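Local structure of exopolygalacturonase (Yersinia enterocolitica, 2UVF) at residues D181-K184 with P185-V189; G119-E123 with T124-F128; N324-G327 with Q328-S332; V312-A315 with V316-M320; I282-E285 with L286-L290. The protein is a family 28 glycoside hydrolase that binds digalacturonic acid and probably cleaves polygalacturonic acid of pectin from the chain end. One frame throughout, in Å; residues are numbered along the deposited sequence.

Contact 1 of 5, residues D181-K184 with P185-V189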
loop_
_atom_site.group_PDB
_atom_site.type_symbol
_atom_site.label_atom_id
_atom_site.label_comp_id
_atom_site.label_asym_id
_atom_site.label_seq_id
_atom_site.Cartn_x
_atom_site.Cartn_y
_atom_site.Cartn_z
ATOM N N ASP A 181 -24.111 7.576 13.043
ATOM C CA ASP A 181 -25.488 7.075 12.952
ATOM C C ASP A 181 -26.438 8.165 12.444
ATOM O O ASP A 181 -27.223 7.929 11.526
ATOM C CB ASP A 181 -25.970 6.521 14.301
ATOM C CG ASP A 181 -25.388 5.158 14.626
ATOM O OD1 ASP A 181 -25.056 4.396 13.691
ATOM O OD2 ASP A 181 -25.272 4.840 15.832
ATOM N N SER A 182 -26.327 9.360 13.023
ATOM C CA SER A 182 -27.164 10.507 12.651
ATOM C C SER A 182 -26.714 11.153 11.345
ATOM O O SER A 182 -26.658 12.383 11.243
ATOM C CB SER A 182 -27.154 11.555 13.769
ATOM O OG SER A 182 -26.076 12.465 13.615
ATOM N N CYS A 183 -26.407 10.325 10.349
ATOM C CA CYS A 183 -25.769 10.802 9.123
ATOM C C CYS A 183 -26.659 10.584 7.896
ATOM O O CYS A 183 -26.992 9.443 7.559
ATOM C CB CYS A 183 -24.420 10.092 8.933
ATOM S SG CYS A 183 -22.970 11.174 8.714
ATOM N N LYS A 184 -27.044 11.680 7.242
ATOM C CA LYS A 184 -27.725 11.623 5.947
ATOM C C LYS A 184 -26.704 11.251 4.867
ATOM O O LYS A 184 -25.516 11.522 5.046
ATOM C CB LYS A 184 -28.361 12.982 5.619
ATOM C CG LYS A 184 -29.740 13.215 6.236
ATOM C CD LYS A 184 -30.310 14.598 5.870
ATOM C CE LYS A 184 -29.938 15.668 6.909
ATOM N NZ LYS A 184 -30.884 16.826 6.915
ATOM N N PRO A 185 -27.145 10.600 3.763
ATOM C CA PRO A 185 -26.256 10.366 2.605
ATOM C C PRO A 185 -25.594 11.634 2.052
ATOM O O PRO A 185 -26.281 12.576 1.642
ATOM C CB PRO A 185 -27.194 9.735 1.565
ATOM C CG PRO A 185 -28.234 9.059 2.388
ATOM C CD PRO A 185 -28.467 9.981 3.553
ATOM N N GLY A 186 -24.258 11.638 2.048
ATOM C CA GLY A 186 -23.471 12.799 1.627
ATOM C C GLY A 186 -22.907 13.645 2.764
ATOM O O GLY A 186 -22.297 14.693 2.518
ATOM N N CYS A 187 -23.098 13.190 4.005
ATOM C CA CYS A 187 -22.576 13.879 5.182
ATOM C C CYS A 187 -21.045 13.917 5.204
ATOM O O CYS A 187 -20.379 13.236 4.420
ATOM C CB CYS A 187 -23.116 13.246 6.482
ATOM S SG CYS A 187 -22.884 11.425 6.706
ATOM N N ARG A 188 -20.501 14.748 6.088
ATOM C CA ARG A 188 -19.103 14.683 6.459
ATOM C C ARG A 188 -19.037 14.788 7.979
ATOM O O ARG A 188 -19.392 15.827 8.550
ATOM C CB ARG A 188 -18.298 15.800 5.788
ATOM C CG ARG A 188 -16.812 15.817 6.161
ATOM C CD ARG A 188 -16.099 17.040 5.607
ATOM N NE ARG A 188 -16.174 17.048 4.153
ATOM C CZ ARG A 188 -16.202 18.135 3.383
ATOM N NH1 ARG A 188 -16.157 19.364 3.901
ATOM N NH2 ARG A 188 -16.285 17.985 2.069
ATOM N N VAL A 189 -18.622 13.701 8.631
ATOM C CA VAL A 189 -18.414 13.702 10.079
ATOM C C VAL A 189 -17.036 14.310 10.370
ATOM O O VAL A 189 -16.040 13.848 9.825
ATOM C CB VAL A 189 -18.533 12.271 10.672
ATOM C CG1 VAL A 189 -18.365 12.273 12.188
ATOM C CG2 VAL A 189 -19.852 11.654 10.295
#
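C183 and C187 are joined by a disulfide across a tight turn, with SG to SG at 2.0 Å. K184, P185 and G186 lie between them. The turn is a type II beta turn from K184 to C187, with P185 and G186 at its corners. G186 has phi 101°, a value that suits glycine at the second corner. The K184 carbonyl faces back into the turn. Its O accepts the N-H of C187 at 3.1 Å, and the N-H...O angle is 143°, so the bond is somewhat bent. The same K184 O lies 3.1 Å from C187 SG, so the half-cystine sits beside the carbonyl that closes the turn. SG of C187 stands between its own backbone N and carbonyl carbon (chi1 54°), and this carries it across to C183. On the C183 side the sulfur has one more neighbour. V189 CG2 touches C183 SG at 3.5 Å and covers it from the strand. K184 takes part through its carbonyl and its backbone link to P185, while its amine end leads away. M207 and L209 of strand 207-211 touch C187 and V189. The contact thus ties the loop that follows helix 173-181 to the chain entering strand 187-191. One covalent bond and one backbone hydrogen bond hold the same short turn. Such a cross-link is consistent with folding in the oxidising periplasm.

Contact 2 of 5, residues G119-E123 with T124-F128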
loop_
_atom_site.group_PDB
_atom_site.type_symbol
_atom_site.label_atom_id
_atom_site.label_comp_id
_atom_site.label_asym_id
_atom_site.label_seq_id
_atom_site.Cartn_x
_atom_site.Cartn_y
_atom_site.Cartn_z
ATOM N N GLY A 119 -9.738 25.369 -4.824
ATOM C CA GLY A 119 -10.334 26.703 -4.937
ATOM C C GLY A 119 -11.474 26.782 -5.939
ATOM O O GLY A 119 -11.655 27.804 -6.600
ATOM N N LEU A 120 -12.223 25.687 -6.055
ATOM C CA LEU A 120 -13.360 25.588 -6.967
ATOM C C LEU A 120 -14.648 25.907 -6.202
ATOM O O LEU A 120 -14.615 26.169 -4.991
ATOM C CB LEU A 120 -13.430 24.184 -7.584
ATOM C CG LEU A 120 -12.638 23.715 -8.819
ATOM C CD1 LEU A 120 -11.375 24.517 -9.123
ATOM C CD2 LEU A 120 -12.317 22.230 -8.666
ATOM N N LYS A 121 -15.773 25.901 -6.913
ATOM C CA LYS A 121 -17.076 26.206 -6.313
ATOM C C LYS A 121 -17.980 24.977 -6.352
ATOM O O LYS A 121 -17.812 24.121 -7.235
ATOM C CB LYS A 121 -17.735 27.373 -7.049
ATOM C CG LYS A 121 -17.118 28.747 -6.746
ATOM C CD LYS A 121 -16.955 29.578 -8.028
ATOM C CE LYS A 121 -18.142 29.394 -8.995
ATOM N NZ LYS A 121 -17.964 30.159 -10.263
ATOM N N PRO A 122 -18.937 24.880 -5.397
ATOM C CA PRO A 122 -19.802 23.698 -5.262
ATOM C C PRO A 122 -20.632 23.422 -6.510
ATOM O O PRO A 122 -21.236 24.342 -7.052
ATOM C CB PRO A 122 -20.732 24.070 -4.097
ATOM C CG PRO A 122 -20.019 25.121 -3.348
ATOM C CD PRO A 122 -19.251 25.897 -4.375
ATOM N N GLU A 123 -20.629 22.175 -6.977
ATOM C CA GLU A 123 -21.589 21.709 -7.995
ATOM C C GLU A 123 -21.318 22.168 -9.444
ATOM O O GLU A 123 -22.201 22.081 -10.303
ATOM C CB GLU A 123 -23.004 22.121 -7.576
ATOM C CG GLU A 123 -24.034 21.015 -7.629
ATOM C CD GLU A 123 -25.057 21.146 -6.516
ATOM O OE1 GLU A 123 -24.882 22.030 -5.637
ATOM O OE2 GLU A 123 -26.024 20.356 -6.516
ATOM N N THR A 124 -20.095 22.626 -9.715
ATOM C CA THR A 124 -19.727 23.221 -11.010
ATOM C C THR A 124 -18.940 22.251 -11.901
ATOM O O THR A 124 -18.051 21.542 -11.423
ATOM C CB THR A 124 -18.888 24.521 -10.790
ATOM O OG1 THR A 124 -19.561 25.383 -9.863
ATOM C CG2 THR A 124 -18.637 25.271 -12.105
ATOM N N SER A 125 -19.276 22.217 -13.189
ATOM C CA SER A 125 -18.507 21.454 -14.180
ATOM C C SER A 125 -17.240 22.209 -14.602
ATOM O O SER A 125 -17.260 23.441 -14.722
ATOM C CB SER A 125 -19.349 21.167 -15.421
ATOM O OG SER A 125 -20.040 19.939 -15.309
ATOM N N TYR A 126 -16.154 21.459 -14.816
ATOM C CA TYR A 126 -14.879 22.004 -15.298
ATOM C C TYR A 126 -14.277 21.026 -16.294
ATOM O O TYR A 126 -14.360 19.808 -16.097
ATOM C CB TYR A 126 -13.891 22.219 -14.153
ATOM C CG TYR A 126 -14.355 23.163 -13.071
ATOM C CD1 TYR A 126 -14.184 24.541 -13.208
ATOM C CD2 TYR A 126 -14.948 22.684 -11.895
ATOM C CE1 TYR A 126 -14.612 25.425 -12.211
ATOM C CE2 TYR A 126 -15.380 23.566 -10.888
ATOM C CZ TYR A 126 -15.206 24.934 -11.058
ATOM O OH TYR A 126 -15.611 25.829 -10.086
ATOM N N GLN A 127 -13.688 21.552 -17.364
ATOM C CA GLN A 127 -12.973 20.725 -18.346
ATOM C C GLN A 127 -11.475 20.768 -18.036
ATOM O O GLN A 127 -10.987 21.744 -17.463
ATOM C CB GLN A 127 -13.287 21.190 -19.779
ATOM C CG GLN A 127 -12.761 20.304 -20.915
ATOM C CD GLN A 127 -11.540 20.899 -21.635
ATOM O OE1 GLN A 127 -11.133 20.409 -22.692
ATOM N NE2 GLN A 127 -10.962 21.960 -21.071
ATOM N N PHE A 128 -10.762 19.696 -18.386
ATOM C CA PHE A 128 -9.349 19.539 -18.035
ATOM C C PHE A 128 -8.570 18.841 -19.165
ATOM O O PHE A 128 -9.035 17.833 -19.732
ATOM C CB PHE A 128 -9.190 18.719 -16.736
ATOM C CG PHE A 128 -9.760 19.371 -15.491
ATOM C CD1 PHE A 128 -9.165 20.506 -14.934
ATOM C CD2 PHE A 128 -10.859 18.804 -14.837
ATOM C CE1 PHE A 128 -9.683 21.101 -13.765
ATOM C CE2 PHE A 128 -11.379 19.376 -13.675
ATOM C CZ PHE A 128 -10.796 20.524 -13.136
#
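Between K121 and T124 the backbone makes a type II beta turn, with E123 at positive phi (76°), and strand 125-134 then carries Y126 back alongside L120 and K121. The Y126 ring is the centre of the contact. L120 lies over one face of it, its CG 3.4 Å from CE2 and 3.6 Å from CZ of Y126. L120 CG thus sits over the CE2-CZ side of the ring, its CB near the hydroxyl, while its CD2 runs back toward CD2 of Y126. K121 comes from a different side. Its backbone N is at the ring edge, near the ring plane, and donates to Y126 OH at 3.2 Å. That bond is nearly straight, at 163°. Y126 reaches it with CG anti to its own carbonyl carbon (chi1 -59°), which turns the ring back over the preceding loop. This is a tyrosine corner, with the L-x-P-x-T-x-Y pattern familiar from fibronectin type III domains. T124 OG1 lies 3.4 Å from both K121 O and P122 O, a weak hold at best. Beyond the turn, T150 OG1 bonds to both K121 O and T124 N. Y126 pairs through its backbone with A148 of strand 146-149. I53 of strand 53-58 touches both L120 and Y126, so the corner packs against that strand while its own strand lies beside 146-149.

Contact 3 of 5, residues N324-G327 with Q328-S332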
loop_
_atom_site.group_PDB
_atom_site.type_symbol
_atom_site.label_atom_id
_atom_site.label_comp_id
_atom_site.label_asym_id
_atom_site.label_seq_id
_atom_site.Cartn_x
_atom_site.Cartn_y
_atom_site.Cartn_z
ATOM N N ASN A 324 -1.843 -18.450 18.406
ATOM C CA ASN A 324 -3.105 -18.005 17.819
ATOM C C ASN A 324 -3.640 -16.686 18.369
ATOM O O ASN A 324 -4.310 -15.946 17.650
ATOM C CB ASN A 324 -4.196 -19.090 17.945
ATOM C CG ASN A 324 -4.059 -20.194 16.903
ATOM O OD1 ASN A 324 -4.133 -21.382 17.237
ATOM N ND2 ASN A 324 -3.857 -19.811 15.642
ATOM N N ALA A 325 -3.384 -16.423 19.648
ATOM C CA ALA A 325 -3.864 -15.208 20.285
ATOM C C ALA A 325 -3.129 -13.985 19.704
ATOM O O ALA A 325 -3.747 -12.984 19.359
ATOM C CB ALA A 325 -3.695 -15.290 21.796
ATOM N N TYR A 326 -1.818 -14.107 19.579
ATOM C CA TYR A 326 -0.982 -13.105 18.926
ATOM C C TYR A 326 -1.273 -12.937 17.418
ATOM O O TYR A 326 -1.349 -11.795 16.913
ATOM C CB TYR A 326 0.497 -13.440 19.177
ATOM C CG TYR A 326 1.452 -12.322 18.840
ATOM C CD1 TYR A 326 1.617 -11.222 19.705
ATOM C CD2 TYR A 326 2.208 -12.363 17.652
ATOM C CE1 TYR A 326 2.525 -10.176 19.381
ATOM C CE2 TYR A 326 3.095 -11.334 17.319
ATOM C CZ TYR A 326 3.239 -10.247 18.182
ATOM O OH TYR A 326 4.116 -9.263 17.848
ATOM N N GLY A 327 -1.452 -14.056 16.716
ATOM C CA GLY A 327 -1.679 -14.053 15.273
ATOM C C GLY A 327 -3.051 -13.608 14.786
ATOM O O GLY A 327 -3.199 -13.173 13.624
ATOM N N GLN A 328 -4.065 -13.705 15.649
ATOM C CA GLN A 328 -5.445 -13.478 15.205
ATOM C C GLN A 328 -6.241 -12.425 15.977
ATOM O O GLN A 328 -7.188 -11.854 15.453
ATOM C CB GLN A 328 -6.237 -14.812 15.171
ATOM C CG GLN A 328 -5.585 -15.959 14.398
ATOM C CD GLN A 328 -5.287 -15.623 12.930
ATOM O OE1 GLN A 328 -4.348 -16.134 12.360
ATOM N NE2 GLN A 328 -6.083 -14.773 12.335
ATOM N N ARG A 329 -5.852 -12.159 17.211
ATOM C CA ARG A 329 -6.728 -11.429 18.122
ATOM C C ARG A 329 -6.332 -9.975 18.439
ATOM O O ARG A 329 -6.988 -9.321 19.248
ATOM C CB ARG A 329 -6.955 -12.244 19.411
ATOM C CG ARG A 329 -7.457 -13.693 19.195
ATOM C CD ARG A 329 -8.906 -13.732 18.785
ATOM N NE ARG A 329 -9.697 -12.901 19.686
ATOM C CZ ARG A 329 -10.852 -12.335 19.366
ATOM N NH1 ARG A 329 -11.377 -12.502 18.148
ATOM N NH2 ARG A 329 -11.488 -11.592 20.273
ATOM N N ARG A 330 -5.296 -9.452 17.787
ATOM C CA ARG A 330 -4.982 -8.002 17.889
ATOM C C ARG A 330 -5.789 -7.239 16.847
ATOM O O ARG A 330 -5.898 -7.691 15.714
ATOM C CB ARG A 330 -3.497 -7.751 17.650
ATOM C CG ARG A 330 -2.586 -8.530 18.553
ATOM C CD ARG A 330 -1.136 -8.243 18.255
ATOM N NE ARG A 330 -0.567 -9.142 17.254
ATOM C CZ ARG A 330 0.316 -8.770 16.327
ATOM N NH1 ARG A 330 0.706 -7.493 16.235
ATOM N NH2 ARG A 330 0.790 -9.662 15.479
ATOM N N SER A 331 -6.366 -6.104 17.233
ATOM C CA SER A 331 -7.115 -5.250 16.308
ATOM C C SER A 331 -6.221 -4.510 15.296
ATOM O O SER A 331 -5.294 -3.789 15.674
ATOM C CB SER A 331 -7.938 -4.209 17.081
ATOM O OG SER A 331 -9.191 -4.724 17.548
ATOM N N SER A 332 -6.514 -4.701 14.012
ATOM C CA SER A 332 -5.943 -3.879 12.946
ATOM C C SER A 332 -6.462 -2.454 13.052
ATOM O O SER A 332 -7.420 -2.175 13.795
ATOM C CB SER A 332 -6.302 -4.452 11.577
ATOM O OG SER A 332 -5.551 -5.614 11.353
HETATM O O HOH W 1 -3.602 -10.567 15.531
#
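Y326 and R330 stack flat, one turn apart at the end of helix 322-328. The guanidinium lies over one face of the ring, with the planes only 19° apart. Its CZ is 3.9 Å from the ring centroid and close to the ring normal, a clear cation-pi geometry. NH2 is offset toward the rim and touches CE2 of Y326 at 3.4 Å. The same arginine also grips the tyrosine backbone. R330 NE donates to Y326 O at 2.8 Å, almost straight at 168°, in the carbonyl plane and on a lone pair. A bend at chi3 (-90°) turns the guanidinium back to reach both ring and carbonyl. A water donates to Y326 O at 2.9 Å and accepts from R330 N. R330 NE, a weak bond from R330 NH2 and this water all meet Y326 O. R329 N bonds to A325 O at 3.1 Å, keeping the last helical turn closed. Y326 OH bonds to N378, while R330 reaches A353 O and N378 O through NH1 and N379 OD1 through NH2. N379 lines the digalacturonic acid pocket. The pair is a second-shell cation-pi stack at a helix end, consistent with a part in positioning N379.

Contact 4 of 5, residues V312-A315 with V316-M320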
loop_
_atom_site.group_PDB
_atom_site.type_symbol
_atom_site.label_atom_id
_atom_site.label_comp_id
_atom_site.label_asym_id
_atom_site.label_seq_id
_atom_site.Cartn_x
_atom_site.Cartn_y
_atom_site.Cartn_z
ATOM N N VAL A 312 -4.035 -9.920 23.632
ATOM C CA VAL A 312 -3.393 -11.249 23.710
ATOM C C VAL A 312 -3.624 -11.909 25.089
ATOM O O VAL A 312 -3.985 -13.081 25.165
ATOM C CB VAL A 312 -1.880 -11.233 23.286
ATOM C CG1 VAL A 312 -1.231 -12.594 23.435
ATOM C CG2 VAL A 312 -1.728 -10.725 21.851
ATOM N N GLU A 313 -3.454 -11.148 26.166
ATOM C CA GLU A 313 -3.768 -11.640 27.511
ATOM C C GLU A 313 -5.245 -12.092 27.669
ATOM O O GLU A 313 -5.515 -13.128 28.253
ATOM C CB GLU A 313 -3.357 -10.604 28.565
ATOM C CG GLU A 313 -1.826 -10.333 28.540
ATOM C CD GLU A 313 -1.337 -9.379 29.627
ATOM O OE1 GLU A 313 -2.187 -8.706 30.263
ATOM O OE2 GLU A 313 -0.097 -9.309 29.833
ATOM N N LYS A 314 -6.180 -11.328 27.112
ATOM C CA LYS A 314 -7.592 -11.694 27.143
ATOM C C LYS A 314 -7.893 -12.973 26.345
ATOM O O LYS A 314 -8.617 -13.848 26.818
ATOM C CB LYS A 314 -8.469 -10.528 26.680
ATOM C CG LYS A 314 -9.918 -10.921 26.448
ATOM C CD LYS A 314 -10.879 -9.758 26.607
ATOM C CE LYS A 314 -12.285 -10.280 26.914
ATOM N NZ LYS A 314 -12.371 -10.877 28.305
ATOM N N ALA A 315 -7.328 -13.075 25.142
ATOM C CA ALA A 315 -7.497 -14.244 24.278
ATOM C C ALA A 315 -6.989 -15.541 24.926
ATOM O O ALA A 315 -7.631 -16.591 24.797
ATOM C CB ALA A 315 -6.797 -14.016 22.957
ATOM N N VAL A 316 -5.843 -15.457 25.606
ATOM C CA VAL A 316 -5.198 -16.596 26.282
ATOM C C VAL A 316 -5.988 -17.132 27.521
ATOM O O VAL A 316 -6.070 -18.350 27.746
ATOM C CB VAL A 316 -3.712 -16.251 26.623
ATOM C CG1 VAL A 316 -3.115 -17.194 27.671
ATOM C CG2 VAL A 316 -2.851 -16.276 25.352
ATOM N N SER A 317 -6.577 -16.222 28.298
ATOM C CA SER A 317 -7.371 -16.603 29.459
ATOM C C SER A 317 -8.685 -17.236 29.024
ATOM O O SER A 317 -9.270 -18.035 29.764
ATOM C CB SER A 317 -7.601 -15.413 30.390
ATOM O OG SER A 317 -8.265 -14.366 29.721
ATOM N N ASP A 318 -9.101 -16.901 27.803
ATOM C CA ASP A 318 -10.278 -17.458 27.139
ATOM C C ASP A 318 -10.036 -18.791 26.432
ATOM O O ASP A 318 -10.976 -19.399 25.914
ATOM C CB ASP A 318 -10.821 -16.468 26.106
ATOM C CG ASP A 318 -11.403 -15.239 26.729
ATOM O OD1 ASP A 318 -11.330 -15.094 27.973
ATOM O OD2 ASP A 318 -11.925 -14.404 25.968
ATOM N N GLY A 319 -8.789 -19.234 26.385
ATOM C CA GLY A 319 -8.501 -20.583 25.946
ATOM C C GLY A 319 -7.531 -20.766 24.805
ATOM O O GLY A 319 -7.040 -21.880 24.606
ATOM N N MET A 320 -7.241 -19.689 24.068
ATOM C CA MET A 320 -6.329 -19.745 22.909
ATOM C C MET A 320 -4.920 -19.982 23.362
ATOM O O MET A 320 -4.541 -19.517 24.427
ATOM C CB MET A 320 -6.332 -18.426 22.151
ATOM C CG MET A 320 -7.645 -18.039 21.545
ATOM S SD MET A 320 -7.453 -17.062 20.018
ATOM C CE MET A 320 -9.197 -16.912 19.656
#
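K314 O is gripped by two donors, S317 OG at 3.0 Å and D318 N at 3.2 Å. Both reach it from the same face of the carbonyl plane. They lie where helix 307-317 ends, in a Schellman motif. G319 makes the reversal with phi at 125°. M320 N then bonds back to A315 O at 3.2 Å, and G319 N makes a weak bond to V316 O. A chi1 of 59° tucks OG of S317 back over the helix, where it doubles the hold on K314 O. The D318 carboxylate also comes near this oxygen. Its CG comes within 3.1 Å of K314 O, and both carboxylate oxygens are acceptors like the carbonyl, so no bond forms there. The K314 side chain crosses that of D318 obliquely, with NZ of K314 4.3 Å from OD2 of D318, too far for a salt bridge. Further back, V316 N bonds to V312 O at 3.0 Å in the regular helical way. One branch of V316, CG2, also lies against V312 O. On the inner side V312, A315 and V316 all touch A325 of helix 322-328. M320 turns its chain back toward A315, and its SD lies 4.3 Å from CB of A315.

Contact 5 of 5, residues I282-E285 with L286-L290. With SO4 (sulfate ion), chain G.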
loop_
_atom_site.group_PDB
_atom_site.type_symbol
_atom_site.label_atom_id
_atom_site.label_comp_id
_atom_site.label_asym_id
_atom_site.label_seq_id
_atom_site.Cartn_x
_atom_site.Cartn_y
_atom_site.Cartn_z
ATOM N N ILE A 282 13.051 9.155 16.130
ATOM C CA ILE A 282 14.280 9.471 15.398
ATOM C C ILE A 282 14.058 10.772 14.586
ATOM O O ILE A 282 12.920 11.225 14.441
ATOM C CB ILE A 282 14.765 8.297 14.480
ATOM C CG1 ILE A 282 13.697 7.879 13.485
ATOM C CG2 ILE A 282 15.286 7.099 15.323
ATOM C CD1 ILE A 282 14.218 7.123 12.291
ATOM N N THR A 283 15.138 11.387 14.114
ATOM C CA THR A 283 15.065 12.499 13.166
ATOM C C THR A 283 15.308 11.892 11.772
ATOM O O THR A 283 16.311 11.213 11.584
ATOM C CB THR A 283 16.126 13.590 13.502
ATOM O OG1 THR A 283 15.823 14.179 14.773
ATOM C CG2 THR A 283 16.188 14.712 12.416
ATOM N N ASP A 284 14.399 12.118 10.822
ATOM C CA ASP A 284 14.551 11.532 9.468
ATOM C C ASP A 284 15.467 12.316 8.517
ATOM O O ASP A 284 16.130 13.261 8.940
ATOM C CB ASP A 284 13.198 11.118 8.826
ATOM C CG ASP A 284 12.405 12.288 8.225
ATOM O OD1 ASP A 284 12.980 13.365 7.916
ATOM O OD2 ASP A 284 11.178 12.099 8.028
ATOM N N GLU A 285 15.527 11.888 7.260
ATOM C CA GLU A 285 16.475 12.410 6.253
ATOM C C GLU A 285 16.123 13.839 5.763
ATOM O O GLU A 285 16.965 14.544 5.201
ATOM C CB GLU A 285 16.624 11.417 5.064
ATOM C CG GLU A 285 15.320 11.075 4.307
ATOM C CD GLU A 285 14.522 9.921 4.917
ATOM O OE1 GLU A 285 14.808 9.518 6.073
ATOM O OE2 GLU A 285 13.614 9.398 4.227
ATOM N N LEU A 286 14.870 14.237 5.961
ATOM C CA LEU A 286 14.451 15.633 5.837
ATOM C C LEU A 286 14.621 16.434 7.134
ATOM O O LEU A 286 14.351 17.645 7.173
ATOM C CB LEU A 286 12.988 15.687 5.394
ATOM C CG LEU A 286 12.688 16.141 3.969
ATOM C CD1 LEU A 286 13.668 15.618 3.021
ATOM C CD2 LEU A 286 11.296 15.778 3.578
ATOM N N GLY A 287 15.042 15.749 8.192
ATOM C CA GLY A 287 15.165 16.329 9.521
ATOM C C GLY A 287 13.840 16.421 10.245
ATOM O O GLY A 287 13.696 17.189 11.174
ATOM N N ARG A 288 12.853 15.650 9.795
ATOM C CA ARG A 288 11.536 15.614 10.437
ATOM C C ARG A 288 11.555 14.506 11.477
ATOM O O ARG A 288 12.400 13.618 11.414
ATOM C CB ARG A 288 10.440 15.384 9.397
ATOM C CG ARG A 288 10.373 16.492 8.330
ATOM C CD ARG A 288 9.093 16.392 7.587
ATOM N NE ARG A 288 9.079 17.290 6.456
ATOM C CZ ARG A 288 8.159 17.257 5.497
ATOM N NH1 ARG A 288 7.189 16.353 5.553
ATOM N NH2 ARG A 288 8.203 18.126 4.492
ATOM N N SER A 289 10.667 14.574 12.458
ATOM C CA SER A 289 10.614 13.533 13.489
ATOM C C SER A 289 9.732 12.352 13.038
ATOM O O SER A 289 8.618 12.560 12.544
ATOM C CB SER A 289 10.079 14.121 14.788
ATOM O OG SER A 289 8.666 13.990 14.834
ATOM N N LEU A 290 10.255 11.131 13.178
ATOM C CA LEU A 290 9.461 9.900 13.010
ATOM C C LEU A 290 9.293 9.155 14.324
ATOM O O LEU A 290 10.291 8.939 15.023
ATOM C CB LEU A 290 10.159 8.947 12.045
ATOM C CG LEU A 290 10.052 9.230 10.569
ATOM C CD1 LEU A 290 10.926 8.235 9.860
ATOM C CD2 LEU A 290 8.599 9.117 10.120
HETATM S S SO4 G . 6.331 12.671 7.000
HETATM O O1 SO4 G . 5.157 13.376 6.478
HETATM O O2 SO4 G . 7.345 13.658 7.362
HETATM O O3 SO4 G . 6.027 11.853 8.173
HETATM O O4 SO4 G . 6.824 11.784 5.958
#
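D284 OD1 takes two backbone N-H groups, from L286 at 2.9 Å and from R288 at 3.0 Å. They come from opposite faces of the carboxylate plane. This holds the tip of a beta hairpin made by strands 280-283 and 289-293. The tip is a type I turn from D284 to G287. G287, at positive phi, is the glycine of a G1 beta bulge with R288 opposite D284. The OD1 bond to L286 makes an Asx turn as well. With chi1 at 79°, D284 points its carboxylate into the turn. G287 N closes the turn on D284 O, and D284 N meets R288 O at 2.6 Å, straight at 177°. Farther from the tip, I282 and L290 form an antiparallel hydrogen-bonded pair. T283 CG2 packs tightly on G287 CA at 3.5 Å, on the face that T283 shares with S289. Further out, E285 makes a salt bridge to R432 and a hydrogen bond to Y430 OH. Y94 OH, from helix 92-100 of the fibronectin-like region, bonds to D284 OD2 and to a sulfate, probably from the crystallisation liquor. R288 runs extended from CG to NE, and its NH1 donates to O2 of the sulfate at 3.2 Å.

Along the chain the order is contact 2, contact 1, contact 5, contact 4 and contact 3. Contact 2 belongs to the fibronectin type III domain, on the opposite side of the chain's centre from contacts 3 and 4. Contact 1 lies at strand 187-191, early in the parallel beta-helix, its centre about 23 Å from that of contact 2. Contacts 3 and 4, about 10 Å apart between centres, share helices 307-317 and 322-328. These pack through A315, V316, A325 and R329, forming a helical pair whose second helix borders the sugar pocket. Contact 5 is a separate hairpin, its centre about 31 Å from contact 3. It meets helix 92-100 of the fibronectin-like region, so it joins the two domains.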